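Local structure of processed glycerol phosphate lipoteichoic acid synthase 2 (Bacillus subtilis, 2W8D) at residues A[155-159]-A[174-178]; A[3-7]-A[400-404]; A[351-356]-A[376-382]; A[25-30]-A[319-324]. The protein belongs to the sulfatase family of the alkaline phosphatase clan and, as this C-terminal domain, holds a bound magnesium ion. All blocks are in the same frame, centred on the assembly; numbering follows the deposited sequence.

Contact 1: residues A[155-159]-A[174-178]; sequences AYYDM and FFKES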
loop_
_atom_site.group_PDB
_atom_site.type_symbol
_atom_site.label_atom_id
_atom_site.label_comp_id
_atom_site.label_asym_id
_atom_site.label_seq_id
_atom_site.Cartn_x
_atom_site.Cartn_y
_atom_site.Cartn_z
ATOM N N ALA A 155 -12.365 -8.177 18.054
ATOM C CA ALA A 155 -12.784 -8.278 19.462
ATOM C C ALA A 155 -13.115 -6.892 20.054
ATOM O O ALA A 155 -13.835 -6.799 21.034
ATOM C CB ALA A 155 -11.731 -9.014 20.318
ATOM N N TYR A 156 -12.599 -5.826 19.452
ATOM C CA TYR A 156 -12.779 -4.489 19.998
ATOM C C TYR A 156 -13.909 -3.695 19.345
ATOM O O TYR A 156 -14.133 -2.541 19.705
ATOM C CB TYR A 156 -11.493 -3.687 19.884
ATOM C CG TYR A 156 -10.388 -4.136 20.793
ATOM C CD1 TYR A 156 -10.177 -3.519 22.036
ATOM C CD2 TYR A 156 -9.522 -5.166 20.405
ATOM C CE1 TYR A 156 -9.139 -3.938 22.881
ATOM C CE2 TYR A 156 -8.493 -5.587 21.237
ATOM C CZ TYR A 156 -8.299 -4.971 22.453
ATOM O OH TYR A 156 -7.262 -5.428 23.250
ATOM N N TYR A 157 -14.604 -4.314 18.389
ATOM C CA TYR A 157 -15.763 -3.724 17.739
ATOM C C TYR A 157 -17.045 -4.485 18.066
ATOM O O TYR A 157 -17.011 -5.677 18.310
ATOM C CB TYR A 157 -15.527 -3.652 16.234
ATOM C CG TYR A 157 -14.260 -2.898 15.892
ATOM C CD1 TYR A 157 -14.295 -1.531 15.654
ATOM C CD2 TYR A 157 -13.020 -3.550 15.851
ATOM C CE1 TYR A 157 -13.150 -0.827 15.371
ATOM C CE2 TYR A 157 -11.857 -2.850 15.562
ATOM C CZ TYR A 157 -11.934 -1.489 15.329
ATOM O OH TYR A 157 -10.808 -0.771 15.054
ATOM N N ASP A 158 -18.160 -3.764 18.124
ATOM C CA ASP A 158 -19.506 -4.329 18.218
ATOM C C ASP A 158 -19.874 -5.054 16.912
ATOM O O ASP A 158 -20.174 -4.414 15.892
ATOM C CB ASP A 158 -20.497 -3.180 18.461
ATOM C CG ASP A 158 -21.871 -3.657 18.932
ATOM O OD1 ASP A 158 -22.053 -4.877 19.159
ATOM O OD2 ASP A 158 -22.778 -2.798 19.094
HETATM N N MSE A 159 -19.859 -6.385 16.938
HETATM C CA MSE A 159 -20.043 -7.182 15.705
HETATM C C MSE A 159 -21.513 -7.559 15.442
HETATM O O MSE A 159 -21.802 -8.697 15.075
HETATM C CB MSE A 159 -19.170 -8.458 15.721
HETATM C CG MSE A 159 -17.659 -8.244 15.718
HETATM SE SE MSE A 159 -16.905 -7.682 13.977
HETATM C CE MSE A 159 -17.185 -9.319 12.890
ATOM N N PHE A 174 -16.649 0.861 11.542
ATOM C CA PHE A 174 -15.282 0.506 11.900
ATOM C C PHE A 174 -14.492 1.786 12.183
ATOM O O PHE A 174 -13.837 1.884 13.206
ATOM C CB PHE A 174 -14.630 -0.361 10.815
ATOM C CG PHE A 174 -13.143 -0.313 10.812
ATOM C CD1 PHE A 174 -12.413 -0.980 11.773
ATOM C CD2 PHE A 174 -12.469 0.415 9.842
ATOM C CE1 PHE A 174 -11.026 -0.935 11.766
ATOM C CE2 PHE A 174 -11.082 0.470 9.834
ATOM C CZ PHE A 174 -10.364 -0.209 10.798
ATOM N N PHE A 175 -14.588 2.782 11.309
ATOM C CA PHE A 175 -13.921 4.064 11.563
ATOM C C PHE A 175 -14.435 4.868 12.769
ATOM O O PHE A 175 -13.633 5.494 13.460
ATOM C CB PHE A 175 -13.889 4.938 10.320
ATOM C CG PHE A 175 -12.857 4.533 9.320
ATOM C CD1 PHE A 175 -11.516 4.479 9.669
ATOM C CD2 PHE A 175 -13.228 4.225 7.993
ATOM C CE1 PHE A 175 -10.561 4.123 8.724
ATOM C CE2 PHE A 175 -12.299 3.891 7.065
ATOM C CZ PHE A 175 -10.956 3.809 7.416
ATOM N N LYS A 176 -15.742 4.850 13.033
ATOM C CA LYS A 176 -16.286 5.529 14.195
ATOM C C LYS A 176 -15.712 4.984 15.494
ATOM O O LYS A 176 -15.201 5.732 16.325
ATOM C CB LYS A 176 -17.805 5.349 14.249
ATOM C CG LYS A 176 -18.631 6.621 14.082
ATOM C CD LYS A 176 -18.248 7.714 15.069
ATOM C CE LYS A 176 -18.890 9.032 14.608
ATOM N NZ LYS A 176 -18.291 9.525 13.335
ATOM N N GLU A 177 -15.835 3.664 15.644
ATOM C CA GLU A 177 -15.395 2.906 16.813
ATOM C C GLU A 177 -13.880 2.939 17.061
ATOM O O GLU A 177 -13.433 2.874 18.214
ATOM C CB GLU A 177 -15.936 1.473 16.741
ATOM C CG GLU A 177 -17.358 1.378 17.322
ATOM C CD GLU A 177 -18.132 0.151 16.855
ATOM O OE1 GLU A 177 -17.900 -0.947 17.398
ATOM O OE2 GLU A 177 -19.003 0.298 15.971
ATOM N N SER A 178 -13.108 3.090 15.987
ATOM C CA SER A 178 -11.659 3.231 16.102
ATOM C C SER A 178 -11.185 4.545 16.741
ATOM O O SER A 178 -10.077 4.588 17.278
ATOM C CB SER A 178 -10.978 3.047 14.742
ATOM O OG SER A 178 -11.258 1.773 14.187
HETATM O O HOH W 1 -16.234 -0.436 19.830
#
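Tyr157 and Glu177 reach past each other in opposite directions, each side chain finding its polar partner on the far segment. The tyrosine CG stands beside its own backbone N (chi1 -56°), which carries the ring to helix 171-183, where OH donates to Ser178 OG at 2.7 Å, the serine oxygen lying in the ring plane. Ser178 OG in turn donates to Phe174 O (2.8 Å) from above the carbonyl plane, while Ser178 N reaches that oxygen from the opposite face. The serine thus passes a chain of hydrogen bonds from a buried phenol to the helix backbone, a place suited to a small hydroxyl that both accepts and donates.

Glu177, its chain extended beyond CG, offers OE1 to Asp158 N, 2.9 Å away and met nearly along the C-O axis. A water bonded to both Tyr156 O and Glu177 OE1 adds a second donor to this carboxylate oxygen. Glu177 CB packs against the edge of the tyrosine ring, 3.6 Å from Tyr157 CD1. Phe174 meets the same ring obliquely, with planes at 45° and Phe174 CE1 3.3 Å from Tyr157 OH.

The contact closes the loop between strand 150-152 and helix 171-183. Phe129 of strand 125-130 touches Tyr157, Phe174 and Ser178, and Phe193 of strand 189-194 packs on the latter two, joining helix and loop to the central sheet.

Contact 2: residues A[3-7]-A[400-404]; sequences DSSDV and LLRFY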
loop_
_atom_site.group_PDB
_atom_site.type_symbol
_atom_site.label_atom_id
_atom_site.label_comp_id
_atom_site.label_asym_id
_atom_site.label_seq_id
_atom_site.Cartn_x
_atom_site.Cartn_y
_atom_site.Cartn_z
ATOM N N ASP A 3 23.849 -18.131 5.589
ATOM C CA ASP A 3 24.797 -17.690 6.663
ATOM C C ASP A 3 25.231 -16.220 6.509
ATOM O O ASP A 3 24.788 -15.537 5.588
ATOM C CB ASP A 3 26.018 -18.633 6.755
ATOM C CG ASP A 3 27.017 -18.443 5.601
ATOM O OD1 ASP A 3 26.646 -18.639 4.424
ATOM O OD2 ASP A 3 28.187 -18.108 5.877
ATOM N N SER A 4 26.112 -15.762 7.403
ATOM C CA SER A 4 26.535 -14.350 7.489
ATOM C C SER A 4 27.150 -13.744 6.222
ATOM O O SER A 4 26.961 -12.550 5.950
ATOM C CB SER A 4 27.508 -14.158 8.659
ATOM O OG SER A 4 27.957 -12.813 8.705
ATOM N N SER A 5 27.888 -14.559 5.465
ATOM C CA SER A 5 28.559 -14.105 4.238
ATOM C C SER A 5 27.636 -13.802 3.042
ATOM O O SER A 5 28.052 -13.131 2.102
ATOM C CB SER A 5 29.652 -15.102 3.835
ATOM O OG SER A 5 29.092 -16.355 3.494
ATOM N N ASP A 6 26.390 -14.270 3.073
ATOM C CA ASP A 6 25.459 -14.014 1.962
ATOM C C ASP A 6 24.826 -12.627 2.037
ATOM O O ASP A 6 24.263 -12.134 1.051
ATOM C CB ASP A 6 24.363 -15.081 1.896
ATOM C CG ASP A 6 24.919 -16.500 1.827
ATOM O OD1 ASP A 6 25.942 -16.728 1.138
ATOM O OD2 ASP A 6 24.323 -17.395 2.466
ATOM N N VAL A 7 24.911 -12.019 3.217
ATOM C CA VAL A 7 24.420 -10.670 3.456
ATOM C C VAL A 7 25.276 -9.668 2.688
ATOM O O VAL A 7 24.764 -8.651 2.197
ATOM C CB VAL A 7 24.418 -10.341 4.972
ATOM C CG1 VAL A 7 24.347 -8.842 5.224
ATOM C CG2 VAL A 7 23.262 -11.025 5.643
ATOM N N LEU A 400 17.988 -13.403 5.972
ATOM C CA LEU A 400 19.347 -12.843 6.041
ATOM C C LEU A 400 19.506 -11.783 7.109
ATOM O O LEU A 400 20.621 -11.530 7.584
ATOM C CB LEU A 400 19.777 -12.265 4.677
ATOM C CG LEU A 400 20.088 -13.264 3.568
ATOM C CD1 LEU A 400 20.653 -12.543 2.359
ATOM C CD2 LEU A 400 21.061 -14.368 4.048
ATOM N N LEU A 401 18.394 -11.157 7.470
ATOM C CA LEU A 401 18.382 -10.153 8.529
ATOM C C LEU A 401 18.794 -10.679 9.933
ATOM O O LEU A 401 19.099 -9.877 10.812
ATOM C CB LEU A 401 17.060 -9.357 8.518
ATOM C CG LEU A 401 16.785 -8.589 7.205
ATOM C CD1 LEU A 401 15.402 -7.896 7.169
ATOM C CD2 LEU A 401 17.868 -7.577 6.865
ATOM N N ARG A 402 18.844 -11.997 10.144
ATOM C CA ARG A 402 19.519 -12.552 11.340
ATOM C C ARG A 402 20.995 -12.122 11.424
ATOM O O ARG A 402 21.596 -12.128 12.502
ATOM C CB ARG A 402 19.477 -14.093 11.369
ATOM C CG ARG A 402 18.087 -14.704 11.456
ATOM C CD ARG A 402 18.167 -16.181 11.301
ATOM N NE ARG A 402 18.419 -16.577 9.911
ATOM C CZ ARG A 402 18.866 -17.777 9.532
ATOM N NH1 ARG A 402 19.158 -18.690 10.448
ATOM N NH2 ARG A 402 19.059 -18.049 8.238
ATOM N N PHE A 403 21.577 -11.786 10.277
ATOM C CA PHE A 403 23.012 -11.525 10.181
ATOM C C PHE A 403 23.334 -10.070 9.831
ATOM O O PHE A 403 24.456 -9.767 9.467
ATOM C CB PHE A 403 23.636 -12.468 9.139
ATOM C CG PHE A 403 23.224 -13.921 9.305
ATOM C CD1 PHE A 403 23.590 -14.642 10.449
ATOM C CD2 PHE A 403 22.463 -14.559 8.321
ATOM C CE1 PHE A 403 23.197 -15.947 10.604
ATOM C CE2 PHE A 403 22.073 -15.880 8.474
ATOM C CZ PHE A 403 22.435 -16.570 9.610
ATOM N N TYR A 404 22.347 -9.175 9.923
ATOM C CA TYR A 404 22.562 -7.767 9.638
ATOM C C TYR A 404 22.104 -6.879 10.784
ATOM O O TYR A 404 20.944 -6.950 11.187
ATOM C CB TYR A 404 21.802 -7.362 8.383
ATOM C CG TYR A 404 22.156 -5.982 7.942
ATOM C CD1 TYR A 404 21.263 -4.925 8.106
ATOM C CD2 TYR A 404 23.411 -5.719 7.401
ATOM C CE1 TYR A 404 21.602 -3.640 7.700
ATOM C CE2 TYR A 404 23.771 -4.442 7.001
ATOM C CZ TYR A 404 22.873 -3.400 7.153
ATOM O OH TYR A 404 23.250 -2.134 6.745
#
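Val7 packs into the 3-10 turn of 400-402 and the residues just after it, so that the first turn of helix 6-17, near the N-terminus of the model, meets the loop that follows helix 380-397. The contact across the two segments is essentially apolar. The two methyls of Val7 divide the work: CG2, beside the backbone N, sits 3.8 Å from both Leu400 CB and Phe403 CB, whereas CG1, anti to that N (chi1 162°), turns to Tyr404 and lies 3.9 Å from Tyr404 CD2. A beta-branched residue suits a place with neighbours on two fronts. Both methyls of Leu400 meet Asp6, CD1 near its carbonyl O and CD2 4.0 Å from Asp6 CB.

Ring-to-backbone packing forms the second kind of contact. One face of Phe403 lies against the main chain, with Ser4 N over its centre and Asp3 C nearer the rim; Arg402 CB covers the opposite face. The flat ring is therefore held between a peptide and an aliphatic chain.

Polar bonds stay within each segment or go outside. Asp6 N bonds to Asp3 O in a type I turn, and Phe403 N to Leu400 O in the 3-10 turn, while Tyr404 OH is taken by Asp327 O and Arg402 pairs with Asp399. At the start of the model Asp3 N donates to Asp6 OD2 at 3.2 Å, from above the carboxylate plane and 40° out of it.

Contact 3: residues A[351-356]-A[376-382]; sequences FISPKY and EVDKSED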
loop_
_atom_site.group_PDB
_atom_site.type_symbol
_atom_site.label_atom_id
_atom_site.label_comp_id
_atom_site.label_asym_id
_atom_site.label_seq_id
_atom_site.Cartn_x
_atom_site.Cartn_y
_atom_site.Cartn_z
ATOM N N PHE A 351 7.132 -5.943 -15.748
ATOM C CA PHE A 351 7.461 -4.650 -15.189
ATOM C C PHE A 351 6.869 -3.524 -15.971
ATOM O O PHE A 351 6.379 -3.723 -17.074
ATOM C CB PHE A 351 8.977 -4.462 -14.977
ATOM C CG PHE A 351 9.779 -4.239 -16.234
ATOM C CD1 PHE A 351 9.927 -2.961 -16.767
ATOM C CD2 PHE A 351 10.497 -5.291 -16.819
ATOM C CE1 PHE A 351 10.722 -2.741 -17.917
ATOM C CE2 PHE A 351 11.291 -5.083 -17.956
ATOM C CZ PHE A 351 11.402 -3.813 -18.500
ATOM N N ILE A 352 6.891 -2.334 -15.375
ATOM C CA ILE A 352 6.463 -1.146 -16.072
ATOM C C ILE A 352 7.412 -0.023 -15.746
ATOM O O ILE A 352 7.921 0.062 -14.635
ATOM C CB ILE A 352 5.015 -0.777 -15.770
ATOM C CG1 ILE A 352 4.581 0.404 -16.650
ATOM C CG2 ILE A 352 4.821 -0.403 -14.270
ATOM C CD1 ILE A 352 3.104 0.532 -16.777
ATOM N N SER A 353 7.674 0.817 -16.742
ATOM C CA SER A 353 8.489 2.010 -16.579
ATOM C C SER A 353 7.980 3.091 -17.546
ATOM O O SER A 353 7.157 2.802 -18.405
ATOM C CB SER A 353 9.940 1.674 -16.893
ATOM O OG SER A 353 10.157 1.759 -18.276
ATOM N N PRO A 354 8.486 4.335 -17.426
ATOM C CA PRO A 354 7.998 5.347 -18.362
ATOM C C PRO A 354 8.249 4.939 -19.806
ATOM O O PRO A 354 7.464 5.274 -20.674
ATOM C CB PRO A 354 8.814 6.599 -17.993
ATOM C CG PRO A 354 9.165 6.401 -16.548
ATOM C CD PRO A 354 9.326 4.920 -16.363
ATOM N N LYS A 355 9.339 4.227 -20.045
ATOM C CA LYS A 355 9.653 3.709 -21.373
ATOM C C LYS A 355 8.861 2.455 -21.816
ATOM O O LYS A 355 8.276 2.431 -22.903
ATOM C CB LYS A 355 11.158 3.403 -21.479
ATOM C CG LYS A 355 11.729 3.819 -22.830
ATOM C CD LYS A 355 13.033 3.096 -23.117
ATOM C CE LYS A 355 13.758 3.668 -24.308
ATOM N NZ LYS A 355 15.053 2.952 -24.454
ATOM N N TYR A 356 8.864 1.424 -20.977
ATOM C CA TYR A 356 8.400 0.099 -21.400
ATOM C C TYR A 356 7.388 -0.501 -20.468
ATOM O O TYR A 356 7.482 -0.335 -19.240
ATOM C CB TYR A 356 9.565 -0.903 -21.399
ATOM C CG TYR A 356 10.687 -0.612 -22.327
ATOM C CD1 TYR A 356 10.466 -0.381 -23.680
ATOM C CD2 TYR A 356 11.994 -0.625 -21.866
ATOM C CE1 TYR A 356 11.536 -0.157 -24.549
ATOM C CE2 TYR A 356 13.045 -0.396 -22.705
ATOM C CZ TYR A 356 12.820 -0.168 -24.041
ATOM O OH TYR A 356 13.907 0.067 -24.853
ATOM N N GLU A 376 14.683 -4.120 -30.770
ATOM C CA GLU A 376 14.896 -2.690 -30.560
ATOM C C GLU A 376 14.777 -2.268 -29.103
ATOM O O GLU A 376 14.830 -1.079 -28.783
ATOM C CB GLU A 376 13.942 -1.883 -31.442
ATOM C CG GLU A 376 12.444 -1.959 -31.047
ATOM C CD GLU A 376 11.535 -1.801 -32.267
ATOM O OE1 GLU A 376 10.311 -1.568 -32.102
ATOM O OE2 GLU A 376 12.080 -1.922 -33.402
ATOM N N VAL A 377 14.622 -3.253 -28.224
ATOM C CA VAL A 377 14.478 -2.994 -26.808
ATOM C C VAL A 377 15.833 -3.037 -26.085
ATOM O O VAL A 377 16.620 -3.970 -26.250
ATOM C CB VAL A 377 13.467 -3.976 -26.197
ATOM C CG1 VAL A 377 13.710 -4.164 -24.731
ATOM C CG2 VAL A 377 12.056 -3.487 -26.466
ATOM N N ASP A 378 16.093 -2.004 -25.297
ATOM C CA ASP A 378 17.234 -1.979 -24.413
ATOM C C ASP A 378 16.944 -2.893 -23.216
ATOM O O ASP A 378 16.032 -2.625 -22.416
ATOM C CB ASP A 378 17.507 -0.536 -23.948
ATOM C CG ASP A 378 18.855 -0.392 -23.254
ATOM O OD1 ASP A 378 19.149 -1.172 -22.326
ATOM O OD2 ASP A 378 19.644 0.492 -23.650
ATOM N N LYS A 379 17.728 -3.961 -23.110
ATOM C CA LYS A 379 17.627 -4.958 -22.054
ATOM C C LYS A 379 18.032 -4.473 -20.656
ATOM O O LYS A 379 17.838 -5.183 -19.673
ATOM C CB LYS A 379 18.520 -6.158 -22.412
ATOM C CG LYS A 379 17.987 -7.071 -23.517
ATOM C CD LYS A 379 16.787 -7.920 -23.035
ATOM C CE LYS A 379 15.479 -7.495 -23.683
ATOM N NZ LYS A 379 15.490 -7.825 -25.137
ATOM N N SER A 380 18.625 -3.294 -20.560
ATOM C CA SER A 380 19.112 -2.786 -19.276
ATOM C C SER A 380 18.024 -2.635 -18.212
ATOM O O SER A 380 18.307 -2.787 -17.031
ATOM C CB SER A 380 19.801 -1.434 -19.466
ATOM O OG SER A 380 18.800 -0.418 -19.546
ATOM N N GLU A 381 16.790 -2.349 -18.608
ATOM C CA GLU A 381 15.724 -2.224 -17.626
ATOM C C GLU A 381 15.319 -3.581 -17.097
ATOM O O GLU A 381 15.103 -3.746 -15.890
ATOM C CB GLU A 381 14.486 -1.468 -18.165
ATOM C CG GLU A 381 14.775 -0.002 -18.545
ATOM C CD GLU A 381 13.518 0.895 -18.594
ATOM O OE1 GLU A 381 12.390 0.386 -18.415
ATOM O OE2 GLU A 381 13.663 2.126 -18.808
ATOM N N ASP A 382 15.183 -4.550 -17.991
ATOM C CA ASP A 382 14.827 -5.904 -17.577
ATOM C C ASP A 382 15.841 -6.454 -16.546
ATOM O O ASP A 382 15.437 -7.044 -15.535
ATOM C CB ASP A 382 14.725 -6.808 -18.800
ATOM C CG ASP A 382 14.399 -8.248 -18.433
ATOM O OD1 ASP A 382 15.311 -9.131 -18.580
ATOM O OD2 ASP A 382 13.242 -8.482 -18.004
HETATM O O HOH W 2 12.222 4.168 -18.147
#
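An ST motif at the turn between strands 351-352 and 356-359 meets the start of helix 380-397 through Ser353 and Glu381. Ser353 OG accepts from Tyr356 N at 3.0 Å and donates to Glu381 OE1 at 2.6 Å, using the syn lone pair of the carboxylate. With chi1 84° the serine oxygen sits between its own backbone N and carbonyl carbon, within reach of both partners. A water bridges Ser353 OG and Glu381 OE2, so each carboxylate oxygen receives a bond.

Tyr356 OH accepts from Asp378 N (3.0 Å, 161°) and also from Lys355 NZ, whose CD lies over a face of the tyrosine ring. Val377 CG2 approaches Tyr356 CE1 to 3.9 Å. Phe351 supplies the apolar side, crossing Glu381 at about a right angle, with CE2 3.6 Å from Asp382 CA; Asp382 itself pairs with Lys358 on strand 356-359. Asp378 OD1 caps the helix by accepting from Ser380 N at 2.8 Å.

Ser353 OG both donates and accepts, and Tyr356 OH accepts from two donors, which joins the turn to the residues at the helix start; Lys355 NZ lies near the carboxylates of Asp378 and Glu381 without touching them and may slightly favour their charged forms.

Contact 4: residues A[25-30]-A[319-324]; sequences YFGKAE and HLLGVD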
loop_
_atom_site.group_PDB
_atom_site.type_symbol
_atom_site.label_atom_id
_atom_site.label_comp_id
_atom_site.label_asym_id
_atom_site.label_seq_id
_atom_site.Cartn_x
_atom_site.Cartn_y
_atom_site.Cartn_z
ATOM N N TYR A 25 12.197 18.009 1.338
ATOM C CA TYR A 25 11.223 17.178 2.058
ATOM C C TYR A 25 11.760 16.427 3.282
ATOM O O TYR A 25 10.990 16.073 4.158
ATOM C CB TYR A 25 10.514 16.201 1.095
ATOM C CG TYR A 25 9.802 16.892 -0.047
ATOM C CD1 TYR A 25 8.686 17.695 0.184
ATOM C CD2 TYR A 25 10.254 16.753 -1.357
ATOM C CE1 TYR A 25 8.038 18.334 -0.859
ATOM C CE2 TYR A 25 9.616 17.390 -2.412
ATOM C CZ TYR A 25 8.504 18.178 -2.158
ATOM O OH TYR A 25 7.875 18.822 -3.201
ATOM N N PHE A 26 13.068 16.201 3.346
ATOM C CA PHE A 26 13.631 15.320 4.355
ATOM C C PHE A 26 13.529 15.905 5.749
ATOM O O PHE A 26 14.110 16.952 6.031
ATOM C CB PHE A 26 15.086 15.003 4.028
ATOM C CG PHE A 26 15.754 14.153 5.059
ATOM C CD1 PHE A 26 15.425 12.796 5.182
ATOM C CD2 PHE A 26 16.696 14.698 5.916
ATOM C CE1 PHE A 26 16.033 11.987 6.150
ATOM C CE2 PHE A 26 17.318 13.908 6.898
ATOM C CZ PHE A 26 16.985 12.555 7.024
ATOM N N GLY A 27 12.794 15.234 6.624
ATOM C CA GLY A 27 12.714 15.665 8.018
ATOM C C GLY A 27 11.621 16.691 8.251
ATOM O O GLY A 27 11.376 17.080 9.383
ATOM N N LYS A 28 10.934 17.088 7.182
ATOM C CA LYS A 28 9.918 18.144 7.245
ATOM C C LYS A 28 8.648 17.733 7.988
ATOM O O LYS A 28 7.790 18.567 8.279
ATOM C CB LYS A 28 9.572 18.660 5.828
ATOM C CG LYS A 28 10.706 19.394 5.116
ATOM C CD LYS A 28 11.142 20.644 5.882
ATOM C CE LYS A 28 12.050 21.546 5.031
ATOM N NZ LYS A 28 12.569 22.721 5.795
ATOM N N ALA A 29 8.531 16.453 8.290
ATOM C CA ALA A 29 7.395 15.950 9.048
ATOM C C ALA A 29 7.890 15.205 10.288
ATOM O O ALA A 29 7.180 14.382 10.890
ATOM C CB ALA A 29 6.536 15.049 8.181
ATOM N N GLU A 30 9.122 15.506 10.666
ATOM C CA GLU A 30 9.689 14.972 11.875
ATOM C C GLU A 30 8.806 15.201 13.093
ATOM O O GLU A 30 8.352 16.315 13.339
ATOM C CB GLU A 30 11.033 15.613 12.115
ATOM C CG GLU A 30 11.858 14.897 13.158
ATOM C CD GLU A 30 13.179 15.558 13.355
ATOM O OE1 GLU A 30 13.452 16.571 12.662
ATOM O OE2 GLU A 30 13.948 15.066 14.202
ATOM N N HIS A 319 11.828 9.039 5.270
ATOM C CA HIS A 319 12.511 10.262 4.872
ATOM C C HIS A 319 11.759 11.502 5.305
ATOM O O HIS A 319 12.368 12.398 5.877
ATOM C CB HIS A 319 12.854 10.272 3.371
ATOM C CG HIS A 319 13.951 9.313 3.018
ATOM N ND1 HIS A 319 14.346 9.064 1.720
ATOM C CD2 HIS A 319 14.718 8.512 3.804
ATOM C CE1 HIS A 319 15.313 8.164 1.720
ATOM N NE2 HIS A 319 15.561 7.817 2.972
ATOM N N LEU A 320 10.446 11.522 5.081
ATOM C CA LEU A 320 9.607 12.631 5.545
ATOM C C LEU A 320 9.767 12.841 7.064
ATOM O O LEU A 320 9.770 13.981 7.540
ATOM C CB LEU A 320 8.137 12.418 5.175
ATOM C CG LEU A 320 7.679 12.800 3.754
ATOM C CD1 LEU A 320 6.326 12.179 3.429
ATOM C CD2 LEU A 320 7.615 14.303 3.553
ATOM N N LEU A 321 9.946 11.746 7.805
ATOM C CA LEU A 321 10.092 11.812 9.268
ATOM C C LEU A 321 11.512 12.113 9.717
ATOM O O LEU A 321 11.804 12.171 10.914
ATOM C CB LEU A 321 9.630 10.503 9.906
ATOM C CG LEU A 321 8.164 10.094 9.815
ATOM C CD1 LEU A 321 8.043 8.645 10.266
ATOM C CD2 LEU A 321 7.321 10.991 10.699
ATOM N N GLY A 322 12.406 12.303 8.761
ATOM C CA GLY A 322 13.783 12.638 9.108
ATOM C C GLY A 322 14.622 11.428 9.465
ATOM O O GLY A 322 15.670 11.574 10.062
ATOM N N VAL A 323 14.195 10.221 9.090
ATOM C CA VAL A 323 15.062 9.075 9.357
ATOM C C VAL A 323 15.785 8.503 8.154
ATOM O O VAL A 323 15.196 8.167 7.146
ATOM C CB VAL A 323 14.502 8.032 10.405
ATOM C CG1 VAL A 323 13.054 8.282 10.742
ATOM C CG2 VAL A 323 14.792 6.580 10.020
ATOM N N ASP A 324 17.100 8.443 8.298
ATOM C CA ASP A 324 18.020 7.990 7.267
ATOM C C ASP A 324 17.955 6.474 7.050
ATOM O O ASP A 324 18.207 5.696 7.972
ATOM C CB ASP A 324 19.453 8.406 7.657
ATOM C CG ASP A 324 20.492 7.983 6.625
ATOM O OD1 ASP A 324 20.106 7.686 5.460
ATOM O OD2 ASP A 324 21.693 7.962 6.987
#
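Gly27 N and Ala29 N donate to the last carbonyls of helix 313-320, to His319 O at 3.0 Å and Leu320 O at 2.9 Å respectively. The first bond lies in the carbonyl plane; the second arrives tilted 25° from it. His319 O also accepts from Gly322 N, part of the Schellman motif that ends the helix, so two backbone donors grip this oxygen. Segment 25-30 can present its N-H groups in this way because it folds into two successive turns, type II from Tyr25 to Lys28 and type I from Gly27 to Glu30.

The glycines meet directly, Gly27 CA standing 3.4 Å from Gly322 CA. Both have positive phi, a backbone setting that suits this residue type.

Around this backbone core, Phe26 swings over the helix end with CG anti to its N (chi1 177°). The ring takes a CH-pi contact from Gly322 CA, 4.1 Å from its centroid and over one face, and brings CD1 to 3.2 Å from His319 O. Further out, Ala29 CB lies 4.3 Å from Leu320 CB, and Leu321 CD2 reaches Ala29 O; both Ala29 and Leu321 also touch Ile252 of strand 251-257. The imidazole of His319 is held elsewhere, by Asp334 and Thr325.

The loop leading to strand 33-39 thus adds a second donor to His319 O and gives one to Leu320 O, so the helix end and the loop are joined main chain to main chain.

Contact 2 joins the start of the modelled chain to the loop just after helix 380-397, and the other three are nested within the loop it closes. Contact 1 lies inside the loop of contact 4 in turn, while contact 3 opens only after contact 4 has closed. Contacts 1 and 4 both border the nine-stranded mixed sheet, with centres about 32 Å apart; contact 3 belongs to the separate five-stranded antiparallel sheet, its centre about 46 Å from that of contact 1 and on the opposite side of the chain's centre. Helix 380-397 begins at contact 3 and runs to the loop of contact 2, whose nearest atoms are about 9 Å from contact 4. The segment after this helix thus packs against the first modelled residues.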